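Local atomic coordinates of Mll3558 protein (Mesorhizobium loti, PDB entry 3RD6), a protein that is of unknown function but belongs to the AHA1 (activator of Hsp90 ATPase homolog 1-like) family, whose members share a Bet v 1-like fold. Residues F48-R53 with A74-I79; T103-T108 with L116-Q121; G57-F62 with E69-A74; F87-A92 with S99-T104; F10-T15 with E136-L141. All coordinates share one frame; numbering follows the deposited sequence.

Interaction 1. Residues F48-R53 with A74-I79; sequences FSFDFR and AQFQDI
Phe50, Phe52 and Phe76 form an aromatic cluster. Phe52 turns an edge onto a face of Phe76, with ring centroids 4.9 Å apart and planes at 71°; its CD1 sits 3.6 Å from CZ of Phe76, over the rim of that ring. Phe76 in turn points its own edge at the face of Phe50 in an offset edge-to-face pair, with centroids 5.8 Å apart and planes at 86°. Ile79 adds a CH-pi contact: its CD1 lies over one face of Phe52, 3.6 Å from the ring centroid. With CG1 anti to its carbonyl carbon (chi1 -60°), Ile79 extends its CD1 to that face. Among polar atoms, the carbonyl oxygens of Asp51 and Arg53 lie obliquely to the Phe76 ring. Within 48-53, Arg53 NE makes a salt bridge to Asp51 OD2 at 2.8 Å, on the syn side of the carboxylate but tilted out of its plane. Phe24 of helix 20-28 touches both Phe52 and Ile79, and Val33 of helix 30-36 touches Phe50. Phe52 is the centre of an inverse gamma turn just past strand 47-50, and the cluster packs this strand end onto strand 70-80, against helices 20-28 and 30-36 of the Bet v 1-like fold.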
# COMPACT_ATOMS: atom_id res chain seq x y z
N PHE A 48 -0.82 -17.49 -10.50
CA PHE A 48 -1.28 -16.14 -10.76
C PHE A 48 -2.76 -16.00 -10.49
O PHE A 48 -3.60 -16.33 -11.32
CB PHE A 48 -0.98 -15.73 -12.21
CG PHE A 48 -1.23 -14.27 -12.48
CD1 PHE A 48 -0.49 -13.30 -11.81
CD2 PHE A 48 -2.25 -13.86 -13.33
CE1 PHE A 48 -0.77 -11.94 -11.98
CE2 PHE A 48 -2.54 -12.50 -13.50
CZ PHE A 48 -1.79 -11.54 -12.83
N SER A 49 -3.08 -15.51 -9.29
CA SER A 49 -4.45 -15.27 -8.87
C SER A 49 -4.68 -13.79 -9.11
O SER A 49 -3.93 -12.96 -8.63
CB SER A 49 -4.61 -15.58 -7.39
OG SER A 49 -4.13 -16.89 -7.08
N PHE A 50 -5.70 -13.47 -9.89
CA PHE A 50 -6.00 -12.08 -10.18
C PHE A 50 -7.49 -11.85 -9.96
O PHE A 50 -8.32 -12.37 -10.70
CB PHE A 50 -5.63 -11.78 -11.64
CG PHE A 50 -5.69 -10.33 -12.01
CD1 PHE A 50 -4.69 -9.46 -11.62
CD2 PHE A 50 -6.71 -9.84 -12.82
CE1 PHE A 50 -4.70 -8.13 -12.02
CE2 PHE A 50 -6.73 -8.52 -13.22
CZ PHE A 50 -5.72 -7.66 -12.82
N ASP A 51 -7.83 -11.09 -8.93
CA ASP A 51 -9.22 -10.79 -8.63
C ASP A 51 -9.37 -9.28 -8.68
O ASP A 51 -9.20 -8.59 -7.67
CB ASP A 51 -9.60 -11.33 -7.25
CG ASP A 51 -11.03 -11.00 -6.86
OD1 ASP A 51 -11.75 -10.36 -7.68
OD2 ASP A 51 -11.44 -11.39 -5.73
N PHE A 52 -9.72 -8.77 -9.86
CA PHE A 52 -9.85 -7.33 -10.07
C PHE A 52 -11.08 -6.65 -9.47
O PHE A 52 -12.09 -6.52 -10.14
CB PHE A 52 -9.77 -7.01 -11.56
CG PHE A 52 -9.46 -5.58 -11.84
CD1 PHE A 52 -8.19 -5.06 -11.55
CD2 PHE A 52 -10.44 -4.73 -12.36
CE1 PHE A 52 -7.91 -3.72 -11.77
CE2 PHE A 52 -10.17 -3.38 -12.58
CZ PHE A 52 -8.90 -2.87 -12.28
N ARG A 53 -10.96 -6.22 -8.21
CA ARG A 53 -12.03 -5.53 -7.47
C ARG A 53 -11.42 -4.91 -6.21
O ARG A 53 -10.40 -5.38 -5.73
CB ARG A 53 -13.12 -6.50 -7.07
CG ARG A 53 -12.70 -7.50 -6.02
CD ARG A 53 -13.82 -8.49 -5.71
NE ARG A 53 -13.36 -9.57 -4.84
CZ ARG A 53 -13.23 -9.47 -3.52
NH1 ARG A 53 -13.56 -8.34 -2.89
NH2 ARG A 53 -12.75 -10.50 -2.83
N ALA A 74 -0.48 -8.64 -3.87
CA ALA A 74 -1.07 -7.32 -3.99
C ALA A 74 -2.56 -7.30 -3.65
O ALA A 74 -3.23 -8.31 -3.75
CB ALA A 74 -0.85 -6.79 -5.40
N GLN A 75 -3.07 -6.15 -3.22
CA GLN A 75 -4.49 -6.00 -2.93
C GLN A 75 -4.99 -4.68 -3.53
O GLN A 75 -4.34 -3.66 -3.38
CB GLN A 75 -4.77 -5.98 -1.43
CG GLN A 75 -6.22 -6.36 -1.11
CD GLN A 75 -6.67 -6.03 0.31
OE1 GLN A 75 -6.81 -4.86 0.67
NE2 GLN A 75 -6.91 -7.08 1.11
N PHE A 76 -6.12 -4.72 -4.22
CA PHE A 76 -6.65 -3.52 -4.84
C PHE A 76 -7.28 -2.63 -3.80
O PHE A 76 -8.05 -3.09 -2.97
CB PHE A 76 -7.64 -3.89 -5.97
CG PHE A 76 -6.97 -4.46 -7.16
CD1 PHE A 76 -6.20 -3.65 -7.98
CD2 PHE A 76 -6.98 -5.83 -7.39
CE1 PHE A 76 -5.43 -4.19 -9.01
CE2 PHE A 76 -6.21 -6.38 -8.43
CZ PHE A 76 -5.44 -5.58 -9.23
N GLN A 77 -6.91 -1.35 -3.84
CA GLN A 77 -7.39 -0.36 -2.87
C GLN A 77 -8.44 0.58 -3.45
O GLN A 77 -9.29 1.11 -2.72
CB GLN A 77 -6.22 0.51 -2.35
CG GLN A 77 -5.04 -0.21 -1.69
CD GLN A 77 -5.42 -0.95 -0.44
OE1 GLN A 77 -6.19 -0.44 0.38
NE2 GLN A 77 -4.87 -2.15 -0.26
N ASP A 78 -8.35 0.83 -4.74
CA ASP A 78 -9.29 1.74 -5.38
C ASP A 78 -9.28 1.59 -6.89
O ASP A 78 -8.22 1.44 -7.50
CB ASP A 78 -8.96 3.19 -5.00
CG ASP A 78 -9.90 4.20 -5.65
OD1 ASP A 78 -9.49 4.90 -6.60
OD2 ASP A 78 -11.07 4.30 -5.21
N ILE A 79 -10.48 1.62 -7.47
CA ILE A 79 -10.67 1.50 -8.91
C ILE A 79 -11.72 2.51 -9.41
O ILE A 79 -12.83 2.57 -8.89
CB ILE A 79 -11.17 0.07 -9.31
CG1 ILE A 79 -10.16 -1.01 -8.90
CG2 ILE A 79 -11.42 0.02 -10.81
CD1 ILE A 79 -10.60 -2.44 -9.23

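Interaction 2. Residues T103-T108 with L116-Q121; sequences TTVELT and LTYTEQ
Tyr118 receives two neighbours from segment 103-108: Thr103 CG2 over one ring face, 4.2 Å from the centroid, and Val105 CG2 obliquely, 3.8 Å from CD1. Further along the same side of the sheet, Leu107 CD2 lies alongside Leu116 CD1 at 3.5 Å. On the opposite side, the Glu106 chain runs beside the Thr117 methyl. Four backbone hydrogen bonds set the antiparallel register, two each in Thr104-Thr119 and Glu106-Thr117. In the next shell, Tyr118 OH donates to Glu120 OE2 at 3.3 Å, in the ring plane, while Thr103 OG1 reaches the same oxygen weakly; Tyr89 OH is hydrogen-bonded to Glu120 OE1. A leucine in place of Tyr118 would probably cost Glu120 OE2 its phenol donor and leave the Thr103 methyl without a ring face. Water 1 joins Thr104 OG1 to Gln121 OE1, and that hydroxyl is also hydrogen-bonded to His7 NE2 of the second subunit. This long antiparallel beta hairpin has its Val105-Tyr118 face covered by helices 20-28 and 131-148, as in the Bet v 1-like helix-grip fold.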
# COMPACT_ATOMS: atom_id res chain seq x y z
N THR A 103 0.96 1.33 -5.32
CA THR A 103 0.96 1.68 -6.71
C THR A 103 -0.29 2.43 -7.07
O THR A 103 -1.37 2.14 -6.57
CB THR A 103 1.04 0.47 -7.61
OG1 THR A 103 2.32 -0.14 -7.44
CG2 THR A 103 0.86 0.86 -9.06
N THR A 104 -0.13 3.42 -7.93
CA THR A 104 -1.22 4.24 -8.41
C THR A 104 -1.01 4.33 -9.92
O THR A 104 0.08 4.63 -10.39
CB THR A 104 -1.19 5.67 -7.80
OG1 THR A 104 -1.18 5.57 -6.37
CG2 THR A 104 -2.40 6.47 -8.23
N VAL A 105 -2.05 4.02 -10.66
CA VAL A 105 -2.02 4.09 -12.12
C VAL A 105 -3.12 5.07 -12.54
O VAL A 105 -4.30 4.84 -12.27
CB VAL A 105 -2.32 2.73 -12.76
CG1 VAL A 105 -2.24 2.84 -14.29
CG2 VAL A 105 -1.37 1.71 -12.22
N GLU A 106 -2.72 6.16 -13.18
CA GLU A 106 -3.69 7.15 -13.64
C GLU A 106 -3.73 7.14 -15.17
O GLU A 106 -2.70 7.00 -15.83
CB GLU A 106 -3.29 8.53 -13.14
CG GLU A 106 -2.96 8.57 -11.67
CD GLU A 106 -2.82 9.98 -11.15
OE1 GLU A 106 -3.70 10.80 -11.46
OE2 GLU A 106 -1.84 10.26 -10.42
N LEU A 107 -4.94 7.27 -15.71
CA LEU A 107 -5.14 7.29 -17.15
C LEU A 107 -6.02 8.48 -17.50
O LEU A 107 -7.25 8.41 -17.35
CB LEU A 107 -5.80 6.01 -17.62
CG LEU A 107 -5.04 4.75 -17.24
CD1 LEU A 107 -5.83 3.53 -17.68
CD2 LEU A 107 -3.67 4.77 -17.89
N THR A 108 -5.40 9.57 -17.94
CA THR A 108 -6.13 10.77 -18.31
C THR A 108 -6.23 10.88 -19.82
O THR A 108 -5.28 10.55 -20.54
CB THR A 108 -5.46 12.02 -17.75
OG1 THR A 108 -4.04 11.92 -17.90
CG2 THR A 108 -5.79 12.18 -16.27
N LEU A 116 -0.67 7.94 -19.38
CA LEU A 116 -0.51 7.02 -18.26
C LEU A 116 0.62 7.41 -17.34
O LEU A 116 1.79 7.33 -17.71
CB LEU A 116 -0.29 5.59 -18.76
CG LEU A 116 0.02 4.51 -17.72
CD1 LEU A 116 -0.53 3.18 -18.18
CD2 LEU A 116 1.51 4.40 -17.49
N THR A 117 0.26 7.83 -16.14
CA THR A 117 1.24 8.19 -15.14
C THR A 117 1.18 7.09 -14.08
O THR A 117 0.17 6.92 -13.39
CB THR A 117 0.97 9.59 -14.53
OG1 THR A 117 1.83 9.81 -13.41
CG2 THR A 117 -0.47 9.73 -14.10
N TYR A 118 2.26 6.32 -14.00
CA TYR A 118 2.40 5.20 -13.08
C TYR A 118 3.30 5.64 -11.92
O TYR A 118 4.48 5.86 -12.10
CB TYR A 118 3.01 4.03 -13.86
CG TYR A 118 3.02 2.67 -13.18
CD1 TYR A 118 2.13 1.67 -13.58
CD2 TYR A 118 3.96 2.37 -12.20
CE1 TYR A 118 2.18 0.38 -13.03
CE2 TYR A 118 4.02 1.08 -11.63
CZ TYR A 118 3.12 0.09 -12.05
OH TYR A 118 3.17 -1.16 -11.48
N THR A 119 2.72 5.77 -10.73
CA THR A 119 3.47 6.19 -9.54
C THR A 119 3.63 5.08 -8.51
O THR A 119 2.66 4.40 -8.15
CB THR A 119 2.78 7.37 -8.84
OG1 THR A 119 2.55 8.43 -9.78
CG2 THR A 119 3.65 7.89 -7.69
N GLU A 120 4.85 4.91 -8.00
CA GLU A 120 5.09 3.89 -6.98
C GLU A 120 5.80 4.36 -5.70
O GLU A 120 6.99 4.67 -5.71
CB GLU A 120 5.86 2.70 -7.59
CG GLU A 120 5.13 1.39 -7.36
CD GLU A 120 5.75 0.20 -8.07
OE1 GLU A 120 6.81 -0.27 -7.63
OE2 GLU A 120 5.17 -0.25 -9.08
N GLN A 121 5.05 4.40 -4.61
CA GLN A 121 5.60 4.81 -3.32
C GLN A 121 5.98 3.52 -2.62
O GLN A 121 5.12 2.75 -2.22
CB GLN A 121 4.54 5.57 -2.52
CG GLN A 121 4.13 6.87 -3.16
CD GLN A 121 2.84 7.41 -2.63
OE1 GLN A 121 1.76 6.90 -2.93
NE2 GLN A 121 2.92 8.47 -1.83
O HOH W 1 1.16 5.15 -4.96
O HOH W 2 -0.02 7.58 -10.55

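Interaction 3. Residues G57-F62 with E69-A74; sequences GEVSRF and EVRLDA
Strands 57-62 and 70-74 run antiparallel at 179°, their axes 4.8 Å apart at closest approach, with backbone hydrogen bonds pairing Glu58-Ala74, Ser60-Leu72 and Phe62-Val70. At the hairpin end, Phe62 lays one ring face over Val70, whose CB is 3.9 Å from the centroid, and CZ meets Val70 CG1 at 3.6 Å. This overlap follows from Phe62 placing CG between its backbone N and carbonyl carbon (chi1 64°), swinging the ring to the other strand. On the sheet face of Arg61 and Arg71, the bent Arg61 chain brings NH1 to a salt bridge with Glu69 OE2 at 2.8 Å, guanidinium and carboxylate planes 79° apart; Arg61 NE makes a second salt bridge, to Glu47. Extended Arg71 pairs with Asp73 through NE and OD2 at 2.7 Å, its NH2 resting 3.7 Å from Val59 CG1. On the Phe62 side of the sheet, Glu58 OE2 touches Leu72 CD2 at 3.7 Å, its charge met by Arg37. This is a regular antiparallel beta hairpin near one margin of the sheet, beside strand 47-50.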
# COMPACT_ATOMS: atom_id res chain seq x y z
N GLY A 57 -7.49 -9.23 -4.56
CA GLY A 57 -6.05 -9.18 -4.71
C GLY A 57 -5.47 -10.00 -5.83
O GLY A 57 -6.18 -10.62 -6.62
N GLU A 58 -4.14 -9.98 -5.87
CA GLU A 58 -3.35 -10.67 -6.88
C GLU A 58 -2.29 -11.48 -6.16
O GLU A 58 -1.89 -11.14 -5.05
CB GLU A 58 -2.70 -9.62 -7.77
CG GLU A 58 -1.83 -10.12 -8.90
CD GLU A 58 -1.12 -9.00 -9.62
OE1 GLU A 58 -1.79 -8.00 -9.99
OE2 GLU A 58 0.10 -9.09 -9.83
N VAL A 59 -1.87 -12.58 -6.76
CA VAL A 59 -0.82 -13.41 -6.19
C VAL A 59 -0.05 -13.98 -7.36
O VAL A 59 -0.62 -14.56 -8.27
CB VAL A 59 -1.35 -14.55 -5.34
CG1 VAL A 59 -0.19 -15.41 -4.85
CG2 VAL A 59 -2.11 -13.98 -4.15
N SER A 60 1.26 -13.78 -7.35
CA SER A 60 2.10 -14.23 -8.44
C SER A 60 3.29 -14.98 -7.89
O SER A 60 3.95 -14.52 -6.98
CB SER A 60 2.59 -13.02 -9.24
OG SER A 60 1.53 -12.19 -9.68
N ARG A 61 3.57 -16.13 -8.48
CA ARG A 61 4.71 -16.92 -8.06
C ARG A 61 5.48 -17.44 -9.26
O ARG A 61 4.95 -18.22 -10.05
CB ARG A 61 4.24 -18.07 -7.18
CG ARG A 61 3.58 -17.61 -5.89
CD ARG A 61 3.31 -18.78 -4.97
NE ARG A 61 2.56 -19.82 -5.67
CZ ARG A 61 2.96 -21.08 -5.79
NH1 ARG A 61 4.10 -21.48 -5.25
NH2 ARG A 61 2.21 -21.96 -6.45
N PHE A 62 6.72 -16.99 -9.41
CA PHE A 62 7.57 -17.42 -10.52
C PHE A 62 9.03 -17.48 -10.12
O PHE A 62 9.44 -16.83 -9.15
CB PHE A 62 7.44 -16.47 -11.72
CG PHE A 62 7.93 -15.09 -11.44
CD1 PHE A 62 7.11 -14.15 -10.83
CD2 PHE A 62 9.21 -14.72 -11.81
CE1 PHE A 62 7.57 -12.86 -10.60
CE2 PHE A 62 9.68 -13.44 -11.59
CZ PHE A 62 8.85 -12.49 -10.97
N GLU A 69 11.95 -18.61 -5.71
CA GLU A 69 10.65 -18.20 -6.21
C GLU A 69 10.37 -16.77 -5.81
O GLU A 69 10.41 -16.42 -4.63
CB GLU A 69 9.56 -19.07 -5.62
CG GLU A 69 8.16 -18.65 -6.05
CD GLU A 69 7.08 -19.41 -5.31
OE1 GLU A 69 6.67 -18.95 -4.22
OE2 GLU A 69 6.65 -20.47 -5.82
N VAL A 70 10.09 -15.93 -6.80
CA VAL A 70 9.74 -14.55 -6.53
C VAL A 70 8.22 -14.51 -6.31
O VAL A 70 7.45 -14.95 -7.16
CB VAL A 70 10.13 -13.65 -7.70
CG1 VAL A 70 9.59 -12.25 -7.46
CG2 VAL A 70 11.61 -13.61 -7.84
N ARG A 71 7.79 -14.00 -5.16
CA ARG A 71 6.37 -13.90 -4.86
C ARG A 71 5.91 -12.47 -4.68
O ARG A 71 6.51 -11.70 -3.93
CB ARG A 71 6.01 -14.69 -3.60
CG ARG A 71 4.54 -14.53 -3.22
CD ARG A 71 4.08 -15.48 -2.15
NE ARG A 71 2.63 -15.40 -1.98
CZ ARG A 71 1.89 -16.34 -1.39
NH1 ARG A 71 2.46 -17.44 -0.91
NH2 ARG A 71 0.57 -16.20 -1.31
N LEU A 72 4.84 -12.10 -5.37
CA LEU A 72 4.29 -10.76 -5.29
C LEU A 72 2.84 -10.86 -4.83
O LEU A 72 2.03 -11.47 -5.49
CB LEU A 72 4.38 -10.10 -6.66
CG LEU A 72 3.90 -8.67 -6.90
CD1 LEU A 72 4.50 -8.19 -8.21
CD2 LEU A 72 2.37 -8.59 -6.94
N ASP A 73 2.53 -10.27 -3.68
CA ASP A 73 1.17 -10.27 -3.13
C ASP A 73 0.64 -8.84 -3.18
O ASP A 73 1.23 -7.95 -2.59
CB ASP A 73 1.16 -10.72 -1.67
CG ASP A 73 1.13 -12.22 -1.50
OD1 ASP A 73 0.03 -12.82 -1.53
OD2 ASP A 73 2.21 -12.81 -1.31
N ALA A 74 -0.48 -8.64 -3.87
CA ALA A 74 -1.07 -7.32 -3.99
C ALA A 74 -2.56 -7.30 -3.65
O ALA A 74 -3.23 -8.31 -3.75
CB ALA A 74 -0.85 -6.79 -5.40

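Interaction 4. Residues F87-A92 with S99-T104; sequences FSYRMA and SASLTT
Ser99 O accepts a hydrogen bond from Met91 N, 2.9 Å long; the return bond, Ser99 N to Met91 O, is weak. Ala100 faces Arg90 in a non-hydrogen-bonded pair, CA atoms 4.0 Å apart, and the Arg90 chain leads away to Gln77 of the second subunit. Ser101 pairs with Tyr89 through both backbone bonds, and its OG lies over the face of the Tyr89 ring, 3.4 Å from CZ. Leu102 puts CD1 against Ser88 CB at 3.7 Å and onto the Phe87 carbonyl. Thr103, bonded both ways to Phe87, sets CB over one face of that ring, 3.6 Å from the centroid and toward the rim; its OG1 meets the edge of Tyr89, in plane, 3.5 Å from CE2. Phe87 and Tyr89 both hold CG between backbone N and carbonyl carbon (chi1 67° and 78°), which tips their rings over segment 99-104. A serine at Phe87 would probably strip the cover from Thr103 and open a gap beside Ala74. Tyr89 OH is hydrogen-bonded to Glu120 OE1, which is likely to limit the ring's turning, with Ser101 over its face and Thr103 at its edge. Strands 84-93 and 96-110 thus form a twisted antiparallel beta hairpin in mid-sheet, with Phe87, Tyr89 and Thr103 on one face and Ser88, Arg90 and Ala100 facing the second subunit of the dimer.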
# COMPACT_ATOMS: atom_id res chain seq x y z
N PHE A 87 -3.33 0.07 -5.91
CA PHE A 87 -3.12 -1.16 -5.17
C PHE A 87 -1.79 -1.09 -4.43
O PHE A 87 -0.88 -0.36 -4.80
CB PHE A 87 -3.13 -2.39 -6.11
CG PHE A 87 -1.97 -2.46 -7.07
CD1 PHE A 87 -2.05 -1.89 -8.32
CD2 PHE A 87 -0.79 -3.13 -6.72
CE1 PHE A 87 -0.98 -1.99 -9.20
CE2 PHE A 87 0.28 -3.23 -7.61
CZ PHE A 87 0.18 -2.67 -8.84
N SER A 88 -1.72 -1.83 -3.34
CA SER A 88 -0.54 -1.93 -2.52
C SER A 88 -0.05 -3.34 -2.82
O SER A 88 -0.80 -4.15 -3.37
CB SER A 88 -0.90 -1.83 -1.04
OG SER A 88 -1.78 -2.88 -0.65
N TYR A 89 1.18 -3.64 -2.46
CA TYR A 89 1.71 -4.97 -2.70
C TYR A 89 3.01 -5.14 -1.98
O TYR A 89 3.64 -4.17 -1.59
CB TYR A 89 1.87 -5.25 -4.20
CG TYR A 89 3.09 -4.64 -4.85
CD1 TYR A 89 4.30 -5.33 -4.89
CD2 TYR A 89 3.03 -3.37 -5.43
CE1 TYR A 89 5.42 -4.77 -5.50
CE2 TYR A 89 4.15 -2.82 -6.04
CZ TYR A 89 5.34 -3.52 -6.06
OH TYR A 89 6.47 -2.99 -6.65
N ARG A 90 3.39 -6.38 -1.77
CA ARG A 90 4.66 -6.70 -1.13
C ARG A 90 5.32 -7.76 -1.99
O ARG A 90 4.67 -8.61 -2.58
CB ARG A 90 4.44 -7.22 0.29
CG ARG A 90 3.63 -8.50 0.38
CD ARG A 90 3.57 -8.95 1.82
NE ARG A 90 2.65 -10.06 2.05
CZ ARG A 90 1.35 -10.01 1.83
NH1 ARG A 90 0.79 -8.92 1.36
NH2 ARG A 90 0.62 -11.08 2.09
N MET A 91 6.64 -7.68 -2.07
CA MET A 91 7.40 -8.60 -2.88
C MET A 91 8.43 -9.29 -2.02
O MET A 91 8.95 -8.72 -1.05
CB MET A 91 8.09 -7.84 -4.01
CG MET A 91 8.47 -8.68 -5.20
SD MET A 91 9.38 -7.74 -6.38
CE MET A 91 8.06 -6.87 -7.16
N ALA A 92 8.72 -10.54 -2.37
CA ALA A 92 9.70 -11.34 -1.66
C ALA A 92 10.32 -12.34 -2.61
O ALA A 92 9.71 -12.75 -3.59
CB ALA A 92 9.04 -12.07 -0.52
N SER A 99 10.35 -5.88 0.09
CA SER A 99 9.66 -4.59 0.09
C SER A 99 8.15 -4.62 0.07
O SER A 99 7.55 -5.64 -0.23
CB SER A 99 10.09 -3.81 -1.13
OG SER A 99 9.53 -4.41 -2.29
N ALA A 100 7.55 -3.47 0.37
CA ALA A 100 6.10 -3.26 0.37
C ALA A 100 5.91 -1.88 -0.23
O ALA A 100 6.65 -0.96 0.08
CB ALA A 100 5.53 -3.30 1.77
N SER A 101 4.93 -1.72 -1.09
CA SER A 101 4.71 -0.43 -1.70
C SER A 101 3.27 -0.20 -2.10
O SER A 101 2.42 -1.07 -1.97
CB SER A 101 5.66 -0.22 -2.90
OG SER A 101 6.03 -1.42 -3.50
N LEU A 102 3.00 1.00 -2.57
CA LEU A 102 1.69 1.38 -3.02
C LEU A 102 1.84 1.82 -4.47
O LEU A 102 2.75 2.58 -4.81
CB LEU A 102 1.15 2.52 -2.16
CG LEU A 102 -0.31 2.89 -2.42
CD1 LEU A 102 -1.19 1.69 -2.06
CD2 LEU A 102 -0.71 4.12 -1.63
N THR A 103 0.96 1.33 -5.32
CA THR A 103 0.96 1.68 -6.71
C THR A 103 -0.29 2.43 -7.07
O THR A 103 -1.37 2.14 -6.57
CB THR A 103 1.04 0.47 -7.61
OG1 THR A 103 2.32 -0.14 -7.44
CG2 THR A 103 0.86 0.86 -9.06
N THR A 104 -0.13 3.42 -7.93
CA THR A 104 -1.22 4.24 -8.41
C THR A 104 -1.01 4.33 -9.92
O THR A 104 0.08 4.63 -10.39
CB THR A 104 -1.19 5.67 -7.80
OG1 THR A 104 -1.18 5.57 -6.37
CG2 THR A 104 -2.40 6.47 -8.23

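Interaction 5. Residues F10-T15 with E136-L141; sequences FTIERT and EGTRGL
The guanidinium of Arg139 has Ile12 CG2 over one face, 3.4 Å above the plane and toward the rim, nearest to NH1 at 3.5 Å; Thr11 O lies obliquely to the same group, 3.9 Å from NH2. The Phe10 ring turns its edge to Thr138, CZ being 4.5 Å from OG1. At the edge of the Arg14 guanidinium, in plane, water 3 accepts from NE at 2.7 Å and donates to Arg139 O, bridging strand and helix. A bend at chi3 (-88°) folds the Arg139 chain back over Ile12, and its NH2 makes a salt bridge to Glu135 one turn earlier in the helix. Beyond the guanidinium, Ile12 points on to the helix, CD1 meeting Thr138 CG2 at 3.9 Å, while Thr138 OG1 is spent on Arg134 O. No direct hydrogen bond crosses the contact. Strand and helix segments run nearly parallel (19°), axes 9.7 Å apart: the long C-terminal helix laid over the antiparallel sheet, as in the Bet v 1-like helix-grip fold.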
# COMPACT_ATOMS: atom_id res chain seq x y z
N PHE A 10 8.71 7.08 -7.27
CA PHE A 10 9.16 7.36 -8.62
C PHE A 10 7.93 7.43 -9.50
O PHE A 10 6.88 6.88 -9.16
CB PHE A 10 10.16 6.31 -9.12
CG PHE A 10 9.59 4.94 -9.33
CD1 PHE A 10 8.80 4.65 -10.43
CD2 PHE A 10 9.86 3.92 -8.44
CE1 PHE A 10 8.29 3.37 -10.64
CE2 PHE A 10 9.36 2.64 -8.65
CZ PHE A 10 8.58 2.37 -9.75
N THR A 11 8.06 8.11 -10.63
CA THR A 11 6.94 8.25 -11.55
C THR A 11 7.38 8.01 -12.99
O THR A 11 8.49 8.36 -13.38
CB THR A 11 6.31 9.64 -11.39
OG1 THR A 11 6.21 9.93 -9.99
CG2 THR A 11 4.91 9.66 -11.98
N ILE A 12 6.50 7.40 -13.77
CA ILE A 12 6.79 7.09 -15.16
C ILE A 12 5.63 7.50 -16.07
O ILE A 12 4.53 6.98 -15.94
CB ILE A 12 7.04 5.58 -15.32
CG1 ILE A 12 8.16 5.14 -14.38
CG2 ILE A 12 7.39 5.25 -16.76
CD1 ILE A 12 8.33 3.64 -14.28
N GLU A 13 5.88 8.45 -16.96
CA GLU A 13 4.85 8.89 -17.90
C GLU A 13 5.10 8.19 -19.22
O GLU A 13 6.25 8.01 -19.64
CB GLU A 13 4.89 10.40 -18.10
CG GLU A 13 4.45 11.20 -16.90
CD GLU A 13 5.56 12.07 -16.33
OE1 GLU A 13 6.62 11.52 -15.97
OE2 GLU A 13 5.36 13.30 -16.24
N ARG A 14 4.02 7.78 -19.87
CA ARG A 14 4.13 7.10 -21.14
C ARG A 14 2.78 7.17 -21.83
O ARG A 14 1.78 6.68 -21.31
CB ARG A 14 4.54 5.64 -20.94
CG ARG A 14 4.97 4.97 -22.22
CD ARG A 14 5.45 3.55 -21.99
NE ARG A 14 6.41 3.13 -23.00
CZ ARG A 14 6.19 3.16 -24.31
NH1 ARG A 14 5.03 3.60 -24.78
NH2 ARG A 14 7.14 2.75 -25.15
N THR A 15 2.76 7.78 -23.01
CA THR A 15 1.52 7.91 -23.76
C THR A 15 1.31 6.79 -24.75
O THR A 15 2.27 6.20 -25.25
CB THR A 15 1.48 9.24 -24.50
OG1 THR A 15 1.74 10.31 -23.58
CG2 THR A 15 0.11 9.44 -25.14
N GLU A 136 13.28 0.30 -13.17
CA GLU A 136 13.82 -0.17 -14.43
C GLU A 136 12.88 -1.18 -15.06
O GLU A 136 12.56 -1.09 -16.25
CB GLU A 136 15.19 -0.80 -14.20
CG GLU A 136 16.04 -0.98 -15.46
CD GLU A 136 17.44 -1.47 -15.16
OE1 GLU A 136 18.15 -0.81 -14.37
OE2 GLU A 136 17.84 -2.51 -15.72
N GLY A 137 12.44 -2.15 -14.26
CA GLY A 137 11.54 -3.18 -14.76
C GLY A 137 10.17 -2.67 -15.15
O GLY A 137 9.64 -3.04 -16.21
N THR A 138 9.58 -1.83 -14.30
CA THR A 138 8.26 -1.27 -14.59
C THR A 138 8.30 -0.46 -15.89
O THR A 138 7.36 -0.49 -16.69
CB THR A 138 7.78 -0.38 -13.43
OG1 THR A 138 7.61 -1.19 -12.25
CG2 THR A 138 6.44 0.29 -13.77
N ARG A 139 9.40 0.25 -16.10
CA ARG A 139 9.55 1.05 -17.30
C ARG A 139 9.59 0.09 -18.49
O ARG A 139 9.24 0.46 -19.61
CB ARG A 139 10.84 1.88 -17.21
CG ARG A 139 10.91 3.05 -18.16
CD ARG A 139 12.11 3.92 -17.86
NE ARG A 139 11.84 4.95 -16.85
CZ ARG A 139 11.05 6.00 -17.05
NH1 ARG A 139 10.44 6.16 -18.22
NH2 ARG A 139 10.88 6.92 -16.10
N GLY A 140 10.02 -1.14 -18.23
CA GLY A 140 10.08 -2.15 -19.27
C GLY A 140 8.73 -2.78 -19.51
O GLY A 140 8.33 -3.02 -20.65
N LEU A 141 8.03 -3.07 -18.43
CA LEU A 141 6.71 -3.67 -18.51
C LEU A 141 5.73 -2.72 -19.20
O LEU A 141 4.84 -3.16 -19.92
CB LEU A 141 6.21 -4.02 -17.10
CG LEU A 141 6.91 -5.23 -16.46
CD1 LEU A 141 6.75 -5.18 -14.96
CD2 LEU A 141 6.35 -6.53 -17.02
O HOH W 3 8.50 2.50 -21.35

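From the N terminus, strand 5-16 lies at one margin of the sheet, and interaction 5 ties it to the C-terminal helix, closing a loop of 120 residues within which the other four contacts nest. Interaction 1 comes next, joining the end of strand 47-50, at the other margin of the sheet, to strand 70-80; hairpin 57-62/69-74 of interaction 3 is nested inside it and shares Ala74. Interactions 4 and 2 follow as successive hairpins that meet on Thr103 and Thr104 of strand 96-110. Main-chain bonds from Ser49 to Val59, from strand 70-80 to strand 84-93, and from Tyr118 to Ile12 help to join the sheet. Interactions 1, 2 and 4 also touch the second subunit.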